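Local coordinates for protein exotoxin 3 (Staphylococcus aureus, PDB 2Z8L) that binds the sialylated glycan sialyl Lewis X, as a staphylococcal superantigen-like toxin built from an OB-fold domain and a beta-grasp domain, at residues A[23-28]-A[143-148]; A[57-62]-A[96-101]; A[139-144]-A[193-198]. All coordinates share one frame; numbering follows the deposited sequence.

Contact 1: residues A[23-28]-A[143-148]; sequences DYYSGA and ELDFKL. Unlike the reference sequence in segment 23-28: G27 (reference Arg).
D145 reaches from helix 141-155 to the phenol of Y25. Y25 OH donates to D145 OD2 at 2.6 Å and meets the syn lone pair of that oxygen, on the side of its partner oxygen. OD2 sits at the edge of the tyrosine ring, near its plane, yet the carboxylate itself is turned 79° against that ring. The other oxygen, OD1, is in a salt bridge with R149, and Y25 OH also bonds to L186 N. With both oxygens engaged, the carboxylate has little freedom to rotate, and its surroundings probably favour the charged form.

One residue on, F146 does most of the filling. Its CG lies anti to the backbone N (chi1 -168°), which swings the ring off the helix toward Y24, Y25 and the backbone leading on to G27. F146 meets Y25 obliquely, CD2 lying 3.6 Å from Y25 CD1 with the planes at 43°. F146 also turns an edge toward the face of Y24 in an offset edge-to-face pair, with the ring centroids 5.9 Å apart. At its far end CZ comes within 3.6 Å of G27 O, which lies near the ring plane, so a carbonyl oxygen faces the weakly positive hydrogen rim. The backbone at Y24 closes in too, with Y24 O 3.5 Å from F146 CE2. Q150, further along the same helix, bonds to Y25 O and G27 O, while Y24 OH bonds to E84.

Y24, Y25 and F146 thus make an aromatic cluster that fastens the N-terminal helix to the long helix of the beta-grasp domain, an interdomain join within the two-domain fold of staphylococcal and streptococcal toxins.

Contact 2: residues A[57-62]-A[96-101]; sequences TRIQIF and GGVTKK
Q60 O takes the N-H of G96 at 2.7 Å, with 154° at the hydrogen, the nitrogen meeting the carbonyl almost end-on. Q60 also shares a backbone bond with S94, so this link continues the parallel pairing of strands 55-61 and 92-100 up to the point where they part. G96 and G97 both have positive phi (60° and 75°), and the bend they make carries the chain away from its neighbour before strand structure resumes at V98.

Inside that bend the contact becomes apolar. I59 has its CG2 branch anti to the backbone N and directed at the glycine: CG2 lies 3.2 Å from G96 O, a close approach of methyl to carbonyl. The same methyl is 3.9 Å from V98 CG2. I61 crosses V98 at about a right angle and brings CD1 to 4.0 Å from the same V98 CG2, so the three methyls meet in a triangle. F62 turns its ring edge to the same amide that Q60 holds, with CE1 4.2 Å from G96 N. Strand 77-81 adds to the apolar patch, with I79 against I59 and L77 against V98.

The one hydrogen bond between 57-62 and 96-101 ends a pairing already set by the bonds of R58 and Q60 to V92 and S94; past it the contact is mainly methyl against methyl in the buried interior of the OB-fold domain, with little directional chemistry.

Contact 3: residues A[139-144]-A[193-198]; sequences VSLKEL and DVIDGR. Unlike the reference sequence in segment 139-144: V139 (reference Ile). With SIA (N-acetyl-alpha-neuraminic acid), chain B.
D193 serves two partners at once, a helix start and a sugar. Its carbonyl O accepts from L141 N, the first helical residue, at 2.9 Å, while its carboxylate OD2 receives the hydrogen of O9 of the bound sialic acid at 2.6 Å. L141 backs this up from the other segment: its CD1 lies 3.8 Å from D193 CB and 3.7 Å from the sialic acid O9. The sugar is further held by T179, Y177 and R190.

Next to D193 runs a short antiparallel ladder. V139 and I195 are its hydrogen-bonded pair, with V139 N to I195 O at 3.0 Å (175° at the hydrogen) and I195 N returning to V139 O at 2.8 Å. S140 and V194 follow as the non-hydrogen-bonded pair. S140 then ends the strand and is the N-cap of the helix: its chi1 of 69° tucks OG in over the backbone, and OG accepts from E143 N in the capping bond.

On the side of V139 and I195 the packing is aliphatic. The two branches of I195 part company, CG2 going to L141 CD2 and CD1 to L144 CD1, the latter pair 3.7 Å apart. V139 CG2 sits close over G197 CA, at 3.8 Å, where the chain turns into a 3-10 segment.

Around this ladder, Y178 and F180 of strand 177-181 cover L141, T99 of strand 92-100 in the OB-fold domain touches V194, and helix 141-155 springs directly from its end.

Contacts 1 and 3 both use helix 141-155: contact 3 builds its start, contact 1 holds its next turns against helix 18-25, and the two share E143 and L144. Contact 2 lies within the OB-fold domain, yet its glycine bend and T99 pack against K142, S140 and V194 of contact 3, across the domain boundary. Contacts 2 and 3 are buried, whereas contact 1 is only partly so. Chemistry follows place: aromatic rings and one phenol-carboxylate bond join two helices in contact 1, a last strand bond plus methyls suffices in contact 2, and contact 3 combines a strand ladder with a polar edge that meets the glycan.

Contact 1: residues A[23-28]-A[143-148]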
loop_
_atom_site.group_PDB
_atom_site.type_symbol
_atom_site.label_atom_id
_atom_site.label_comp_id
_atom_site.label_asym_id
_atom_site.label_seq_id
_atom_site.Cartn_x
_atom_site.Cartn_y
_atom_site.Cartn_z
ATOM N N ASP A 23 -14.604 3.713 -4.382
ATOM C CA ASP A 23 -14.759 2.423 -5.013
ATOM C C ASP A 23 -13.372 1.823 -5.288
ATOM O O ASP A 23 -13.201 0.601 -5.217
ATOM C CB ASP A 23 -15.629 2.513 -6.273
ATOM C CG ASP A 23 -17.118 2.816 -5.963
ATOM O OD1 ASP A 23 -17.525 2.820 -4.754
ATOM O OD2 ASP A 23 -17.890 3.108 -6.922
ATOM N N TYR A 24 -12.391 2.675 -5.585
ATOM C CA TYR A 24 -10.982 2.231 -5.751
ATOM C C TYR A 24 -10.497 1.511 -4.503
ATOM O O TYR A 24 -9.992 0.411 -4.572
ATOM C CB TYR A 24 -10.042 3.393 -6.066
ATOM C CG TYR A 24 -8.593 3.018 -6.206
ATOM C CD1 TYR A 24 -8.114 2.435 -7.368
ATOM C CD2 TYR A 24 -7.698 3.231 -5.205
ATOM C CE1 TYR A 24 -6.763 2.103 -7.494
ATOM C CE2 TYR A 24 -6.367 2.925 -5.344
ATOM C CZ TYR A 24 -5.919 2.334 -6.497
ATOM O OH TYR A 24 -4.594 2.016 -6.669
ATOM N N TYR A 25 -10.690 2.134 -3.341
ATOM C CA TYR A 25 -10.182 1.586 -2.109
ATOM C C TYR A 25 -11.044 0.535 -1.479
ATOM O O TYR A 25 -10.655 -0.062 -0.486
ATOM C CB TYR A 25 -9.899 2.725 -1.112
ATOM C CG TYR A 25 -8.664 3.529 -1.409
ATOM C CD1 TYR A 25 -7.407 2.977 -1.223
ATOM C CD2 TYR A 25 -8.744 4.764 -1.961
ATOM C CE1 TYR A 25 -6.221 3.679 -1.441
ATOM C CE2 TYR A 25 -7.559 5.504 -2.169
ATOM C CZ TYR A 25 -6.315 4.946 -1.953
ATOM O OH TYR A 25 -5.154 5.662 -2.191
ATOM N N SER A 26 -12.207 0.257 -2.092
ATOM C CA SER A 26 -13.157 -0.787 -1.676
ATOM C C SER A 26 -13.024 -2.001 -2.546
ATOM O O SER A 26 -13.736 -3.004 -2.343
ATOM C CB SER A 26 -14.606 -0.278 -1.820
ATOM O OG SER A 26 -14.807 0.827 -1.016
ATOM N N GLY A 27 -12.131 -1.918 -3.528
ATOM C CA GLY A 27 -11.995 -2.933 -4.527
ATOM C C GLY A 27 -10.988 -3.999 -4.185
ATOM O O GLY A 27 -10.371 -4.014 -3.131
ATOM N N ALA A 28 -10.825 -4.914 -5.126
ATOM C CA ALA A 28 -10.001 -6.055 -4.898
ATOM C C ALA A 28 -8.502 -5.725 -4.933
ATOM O O ALA A 28 -8.027 -4.797 -5.608
ATOM C CB ALA A 28 -10.325 -7.140 -5.936
ATOM N N GLU A 143 0.655 -0.621 0.073
ATOM C CA GLU A 143 -0.105 -1.584 0.857
ATOM C C GLU A 143 -0.681 -1.000 2.118
ATOM O O GLU A 143 -1.840 -1.204 2.397
ATOM C CB GLU A 143 0.751 -2.822 1.150
ATOM C CG GLU A 143 -0.084 -3.925 1.770
ATOM C CD GLU A 143 0.623 -5.258 1.902
ATOM O OE1 GLU A 143 1.768 -5.478 1.402
ATOM O OE2 GLU A 143 -0.032 -6.134 2.561
ATOM N N LEU A 144 0.126 -0.260 2.860
ATOM C CA LEU A 144 -0.412 0.336 4.080
ATOM C C LEU A 144 -1.546 1.301 3.768
ATOM O O LEU A 144 -2.630 1.240 4.390
ATOM C CB LEU A 144 0.722 1.075 4.776
ATOM C CG LEU A 144 1.607 0.282 5.674
ATOM C CD1 LEU A 144 2.754 1.196 6.072
ATOM C CD2 LEU A 144 0.663 -0.059 6.895
ATOM N N ASP A 145 -1.329 2.202 2.813
ATOM C CA ASP A 145 -2.366 3.183 2.394
ATOM C C ASP A 145 -3.643 2.442 2.037
ATOM O O ASP A 145 -4.721 2.751 2.550
ATOM C CB ASP A 145 -1.814 4.038 1.217
ATOM C CG ASP A 145 -2.863 4.928 0.529
ATOM O OD1 ASP A 145 -3.249 5.912 1.172
ATOM O OD2 ASP A 145 -3.284 4.636 -0.623
ATOM N N PHE A 146 -3.537 1.444 1.194
ATOM C CA PHE A 146 -4.715 0.762 0.686
ATOM C C PHE A 146 -5.478 0.018 1.786
ATOM O O PHE A 146 -6.700 0.165 1.949
ATOM C CB PHE A 146 -4.319 -0.184 -0.426
ATOM C CG PHE A 146 -5.501 -0.724 -1.214
ATOM C CD1 PHE A 146 -6.193 -1.852 -0.809
ATOM C CD2 PHE A 146 -5.914 -0.092 -2.384
ATOM C CE1 PHE A 146 -7.287 -2.303 -1.566
ATOM C CE2 PHE A 146 -6.976 -0.522 -3.096
ATOM C CZ PHE A 146 -7.691 -1.622 -2.677
ATOM N N LYS A 147 -4.735 -0.786 2.549
ATOM C CA LYS A 147 -5.376 -1.533 3.601
ATOM C C LYS A 147 -5.981 -0.640 4.713
ATOM O O LYS A 147 -7.060 -0.977 5.273
ATOM C CB LYS A 147 -4.396 -2.511 4.155
ATOM C CG LYS A 147 -4.131 -3.590 3.146
ATOM C CD LYS A 147 -3.379 -4.701 3.743
ATOM C CE LYS A 147 -3.547 -5.998 2.878
ATOM N NZ LYS A 147 -2.469 -7.019 3.183
ATOM N N LEU A 148 -5.295 0.423 5.109
ATOM C CA LEU A 148 -5.838 1.291 6.156
ATOM C C LEU A 148 -7.058 2.037 5.660
ATOM O O LEU A 148 -8.045 2.115 6.365
ATOM C CB LEU A 148 -4.776 2.258 6.622
ATOM C CG LEU A 148 -3.546 1.717 7.389
ATOM C CD1 LEU A 148 -2.471 2.781 7.566
ATOM C CD2 LEU A 148 -3.933 1.079 8.751
#

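Contact 2: residues A[57-62]-A[96-101]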
loop_
_atom_site.group_PDB
_atom_site.type_symbol
_atom_site.label_atom_id
_atom_site.label_comp_id
_atom_site.label_asym_id
_atom_site.label_seq_id
_atom_site.Cartn_x
_atom_site.Cartn_y
_atom_site.Cartn_z
ATOM N N THR A 57 1.786 -10.287 -15.437
ATOM C CA THR A 57 1.409 -9.108 -14.661
ATOM C C THR A 57 2.556 -8.152 -14.812
ATOM O O THR A 57 3.699 -8.560 -14.643
ATOM C CB THR A 57 1.240 -9.418 -13.165
ATOM O OG1 THR A 57 0.280 -10.476 -13.012
ATOM C CG2 THR A 57 0.855 -8.128 -12.364
ATOM N N ARG A 58 2.273 -6.901 -15.129
ATOM C CA ARG A 58 3.320 -5.906 -15.346
ATOM C C ARG A 58 3.134 -4.882 -14.274
ATOM O O ARG A 58 2.038 -4.365 -14.116
ATOM C CB ARG A 58 3.208 -5.217 -16.715
ATOM C CG ARG A 58 4.425 -4.385 -17.034
ATOM C CD ARG A 58 4.262 -3.677 -18.357
ATOM N NE ARG A 58 3.360 -2.547 -18.237
ATOM C CZ ARG A 58 3.039 -1.713 -19.224
ATOM N NH1 ARG A 58 3.542 -1.868 -20.441
ATOM N NH2 ARG A 58 2.207 -0.717 -18.973
ATOM N N ILE A 59 4.203 -4.652 -13.530
ATOM C CA ILE A 59 4.225 -3.683 -12.426
ATOM C C ILE A 59 5.104 -2.512 -12.803
ATOM O O ILE A 59 6.261 -2.688 -13.166
ATOM C CB ILE A 59 4.795 -4.339 -11.170
ATOM C CG1 ILE A 59 4.056 -5.634 -10.814
ATOM C CG2 ILE A 59 4.771 -3.332 -10.034
ATOM C CD1 ILE A 59 2.649 -5.477 -10.523
ATOM N N GLN A 60 4.580 -1.295 -12.735
ATOM C CA GLN A 60 5.406 -0.128 -12.974
ATOM C C GLN A 60 6.138 0.235 -11.703
ATOM O O GLN A 60 5.514 0.248 -10.605
ATOM C CB GLN A 60 4.579 1.047 -13.445
ATOM C CG GLN A 60 5.489 2.173 -13.925
ATOM C CD GLN A 60 4.764 3.308 -14.577
ATOM O OE1 GLN A 60 3.554 3.247 -14.792
ATOM N NE2 GLN A 60 5.489 4.377 -14.857
ATOM N N ILE A 61 7.431 0.514 -11.827
ATOM C CA ILE A 61 8.322 0.818 -10.697
ATOM C C ILE A 61 8.649 2.303 -10.687
ATOM O O ILE A 61 8.879 2.908 -11.756
ATOM C CB ILE A 61 9.651 0.045 -10.847
ATOM C CG1 ILE A 61 9.385 -1.442 -11.058
ATOM C CG2 ILE A 61 10.531 0.286 -9.658
ATOM C CD1 ILE A 61 8.547 -2.013 -9.978
ATOM N N PHE A 62 8.696 2.907 -9.494
ATOM C CA PHE A 62 8.865 4.331 -9.352
ATOM C C PHE A 62 9.965 4.653 -8.354
ATOM O O PHE A 62 10.378 3.810 -7.533
ATOM C CB PHE A 62 7.577 4.959 -8.821
ATOM C CG PHE A 62 6.380 4.786 -9.708
ATOM C CD1 PHE A 62 5.520 3.728 -9.556
ATOM C CD2 PHE A 62 6.161 5.682 -10.741
ATOM C CE1 PHE A 62 4.419 3.582 -10.394
ATOM C CE2 PHE A 62 5.041 5.556 -11.567
ATOM C CZ PHE A 62 4.178 4.538 -11.370
ATOM N N GLY A 96 3.742 -0.097 -8.548
ATOM C CA GLY A 96 4.556 -0.231 -7.374
ATOM C C GLY A 96 4.183 -1.435 -6.517
ATOM O O GLY A 96 3.887 -2.491 -7.067
ATOM N N GLY A 97 4.360 -1.302 -5.214
ATOM C CA GLY A 97 4.002 -2.349 -4.259
ATOM C C GLY A 97 4.933 -3.535 -4.189
ATOM O O GLY A 97 4.534 -4.582 -3.669
ATOM N N VAL A 98 6.173 -3.421 -4.678
ATOM C CA VAL A 98 7.174 -4.510 -4.675
ATOM C C VAL A 98 8.044 -4.414 -3.412
ATOM O O VAL A 98 8.583 -3.342 -3.085
ATOM C CB VAL A 98 8.052 -4.482 -5.943
ATOM C CG1 VAL A 98 9.062 -5.605 -5.898
ATOM C CG2 VAL A 98 7.157 -4.525 -7.216
ATOM N N THR A 99 8.189 -5.526 -2.714
ATOM C CA THR A 99 9.067 -5.575 -1.545
ATOM C C THR A 99 9.856 -6.885 -1.592
ATOM O O THR A 99 9.528 -7.818 -2.367
ATOM C CB THR A 99 8.253 -5.519 -0.273
ATOM O OG1 THR A 99 7.353 -6.624 -0.227
ATOM C CG2 THR A 99 7.490 -4.191 -0.164
ATOM N N LYS A 100 10.930 -6.939 -0.833
ATOM C CA LYS A 100 11.638 -8.222 -0.635
ATOM C C LYS A 100 10.828 -9.089 0.305
ATOM O O LYS A 100 10.219 -8.571 1.241
ATOM C CB LYS A 100 12.972 -7.923 0.005
ATOM C CG LYS A 100 13.773 -6.895 -0.806
ATOM C CD LYS A 100 15.194 -6.730 -0.318
ATOM C CE LYS A 100 16.062 -6.193 -1.446
ATOM N NZ LYS A 100 15.477 -4.950 -2.091
ATOM N N LYS A 101 10.810 -10.396 0.059
ATOM C CA LYS A 101 10.117 -11.296 0.947
ATOM C C LYS A 101 10.847 -11.316 2.309
ATOM O O LYS A 101 12.022 -10.914 2.453
ATOM C CB LYS A 101 10.002 -12.695 0.346
ATOM C CG LYS A 101 11.325 -13.396 0.306
ATOM C CD LYS A 101 11.181 -14.748 -0.346
ATOM C CE LYS A 101 12.471 -15.447 -0.236
ATOM N NZ LYS A 101 12.492 -16.616 -1.145
#

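Contact 3: residues A[139-144]-A[193-198]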
loop_
_atom_site.group_PDB
_atom_site.type_symbol
_atom_site.label_atom_id
_atom_site.label_comp_id
_atom_site.label_asym_id
_atom_site.label_seq_id
_atom_site.Cartn_x
_atom_site.Cartn_y
_atom_site.Cartn_z
ATOM N N VAL A 139 7.511 -3.241 4.094
ATOM C CA VAL A 139 6.150 -2.991 3.750
ATOM C C VAL A 139 6.089 -1.744 2.814
ATOM O O VAL A 139 6.722 -0.716 3.079
ATOM C CB VAL A 139 5.244 -2.729 4.968
ATOM C CG1 VAL A 139 3.783 -2.787 4.432
ATOM C CG2 VAL A 139 5.459 -3.696 6.151
ATOM N N SER A 140 5.314 -1.861 1.716
ATOM C CA SER A 140 5.169 -0.700 0.809
ATOM C C SER A 140 4.167 0.303 1.400
ATOM O O SER A 140 3.149 -0.103 2.018
ATOM C CB SER A 140 4.712 -1.134 -0.609
ATOM O OG SER A 140 3.401 -1.624 -0.655
ATOM N N LEU A 141 4.439 1.613 1.199
ATOM C CA LEU A 141 3.413 2.621 1.482
ATOM C C LEU A 141 2.136 2.302 0.734
ATOM O O LEU A 141 1.045 2.565 1.278
ATOM C CB LEU A 141 3.877 4.036 1.119
ATOM C CG LEU A 141 5.061 4.529 1.897
ATOM C CD1 LEU A 141 5.268 6.041 1.566
ATOM C CD2 LEU A 141 4.903 4.321 3.406
ATOM N N LYS A 142 2.244 1.744 -0.491
ATOM C CA LYS A 142 1.038 1.380 -1.248
ATOM C C LYS A 142 0.098 0.448 -0.452
ATOM O O LYS A 142 -1.117 0.695 -0.354
ATOM C CB LYS A 142 1.436 0.676 -2.504
ATOM C CG LYS A 142 0.282 0.272 -3.405
ATOM C CD LYS A 142 0.724 -0.658 -4.537
ATOM C CE LYS A 142 -0.364 -1.071 -5.525
ATOM N NZ LYS A 142 -0.775 0.144 -6.286
ATOM N N GLU A 143 0.655 -0.621 0.073
ATOM C CA GLU A 143 -0.105 -1.584 0.857
ATOM C C GLU A 143 -0.681 -1.000 2.118
ATOM O O GLU A 143 -1.840 -1.204 2.397
ATOM C CB GLU A 143 0.751 -2.822 1.150
ATOM C CG GLU A 143 -0.084 -3.925 1.770
ATOM C CD GLU A 143 0.623 -5.258 1.902
ATOM O OE1 GLU A 143 1.768 -5.478 1.402
ATOM O OE2 GLU A 143 -0.032 -6.134 2.561
ATOM N N LEU A 144 0.126 -0.260 2.860
ATOM C CA LEU A 144 -0.412 0.336 4.080
ATOM C C LEU A 144 -1.546 1.301 3.768
ATOM O O LEU A 144 -2.630 1.240 4.390
ATOM C CB LEU A 144 0.722 1.075 4.776
ATOM C CG LEU A 144 1.607 0.282 5.674
ATOM C CD1 LEU A 144 2.754 1.196 6.072
ATOM C CD2 LEU A 144 0.663 -0.059 6.895
ATOM N N ASP A 193 7.592 3.288 -2.650
ATOM C CA ASP A 193 8.323 3.566 -1.412
ATOM C C ASP A 193 8.066 2.467 -0.366
ATOM O O ASP A 193 6.942 1.987 -0.295
ATOM C CB ASP A 193 7.893 4.908 -0.889
ATOM C CG ASP A 193 8.315 6.094 -1.848
ATOM O OD1 ASP A 193 9.188 5.950 -2.761
ATOM O OD2 ASP A 193 7.726 7.196 -1.694
ATOM N N VAL A 194 9.102 2.060 0.346
ATOM C CA VAL A 194 9.014 0.944 1.302
ATOM C C VAL A 194 9.557 1.380 2.650
ATOM O O VAL A 194 10.470 2.232 2.714
ATOM C CB VAL A 194 9.792 -0.260 0.750
ATOM C CG1 VAL A 194 9.888 -1.367 1.726
ATOM C CG2 VAL A 194 9.150 -0.764 -0.543
ATOM N N ILE A 195 9.005 0.819 3.718
ATOM C CA ILE A 195 9.470 1.136 5.064
ATOM C C ILE A 195 9.657 -0.157 5.853
ATOM O O ILE A 195 9.187 -1.194 5.460
ATOM C CB ILE A 195 8.490 2.049 5.777
ATOM C CG1 ILE A 195 7.149 1.400 6.071
ATOM C CG2 ILE A 195 8.379 3.346 5.027
ATOM C CD1 ILE A 195 6.194 2.246 6.882
ATOM N N ASP A 196 10.368 -0.082 6.968
ATOM C CA ASP A 196 10.586 -1.269 7.770
ATOM C C ASP A 196 9.387 -1.456 8.668
ATOM O O ASP A 196 9.136 -0.659 9.588
ATOM C CB ASP A 196 11.834 -1.153 8.649
ATOM C CG ASP A 196 12.248 -2.508 9.304
ATOM O OD1 ASP A 196 11.386 -3.406 9.599
ATOM O OD2 ASP A 196 13.490 -2.724 9.523
ATOM N N GLY A 197 8.621 -2.512 8.397
ATOM C CA GLY A 197 7.479 -2.871 9.203
ATOM C C GLY A 197 7.699 -3.024 10.698
ATOM O O GLY A 197 6.800 -2.679 11.494
ATOM N N ARG A 198 8.901 -3.478 11.088
ATOM C CA ARG A 198 9.252 -3.671 12.498
ATOM C C ARG A 198 9.382 -2.342 13.259
ATOM O O ARG A 198 9.342 -2.334 14.493
ATOM C CB ARG A 198 10.513 -4.492 12.596
ATOM C CG ARG A 198 10.331 -5.911 12.156
ATOM C CD ARG A 198 11.618 -6.615 11.842
ATOM N NE ARG A 198 12.366 -5.978 10.783
ATOM C CZ ARG A 198 13.488 -6.480 10.286
ATOM N NH1 ARG A 198 13.954 -7.652 10.712
ATOM N NH2 ARG A 198 14.123 -5.806 9.342
HETATM C C1 SIA B . 5.125 13.059 4.568
HETATM C C2 SIA B . 6.345 13.717 3.914
HETATM C C3 SIA B . 7.265 14.373 4.946
HETATM C C4 SIA B . 7.999 13.326 5.777
HETATM C C5 SIA B . 8.746 12.307 4.899
HETATM C C6 SIA B . 7.736 11.725 3.901
HETATM C C7 SIA B . 8.290 10.727 2.891
HETATM C C8 SIA B . 7.248 10.400 1.810
HETATM C C9 SIA B . 7.579 9.212 0.939
HETATM C C10 SIA B . 10.516 10.839 5.779
HETATM C C11 SIA B . 10.846 9.721 6.733
HETATM N N5 SIA B . 9.256 11.245 5.772
HETATM O O1A SIA B . 4.720 12.020 4.002
HETATM O O1B SIA B . 4.549 13.563 5.565
HETATM O O4 SIA B . 8.892 13.987 6.733
HETATM O O6 SIA B . 7.169 12.818 3.166
HETATM O O7 SIA B . 9.408 11.298 2.210
HETATM O O8 SIA B . 6.007 10.198 2.512
HETATM O O9 SIA B . 6.632 9.001 -0.117
HETATM O O10 SIA B . 11.329 11.348 5.011
#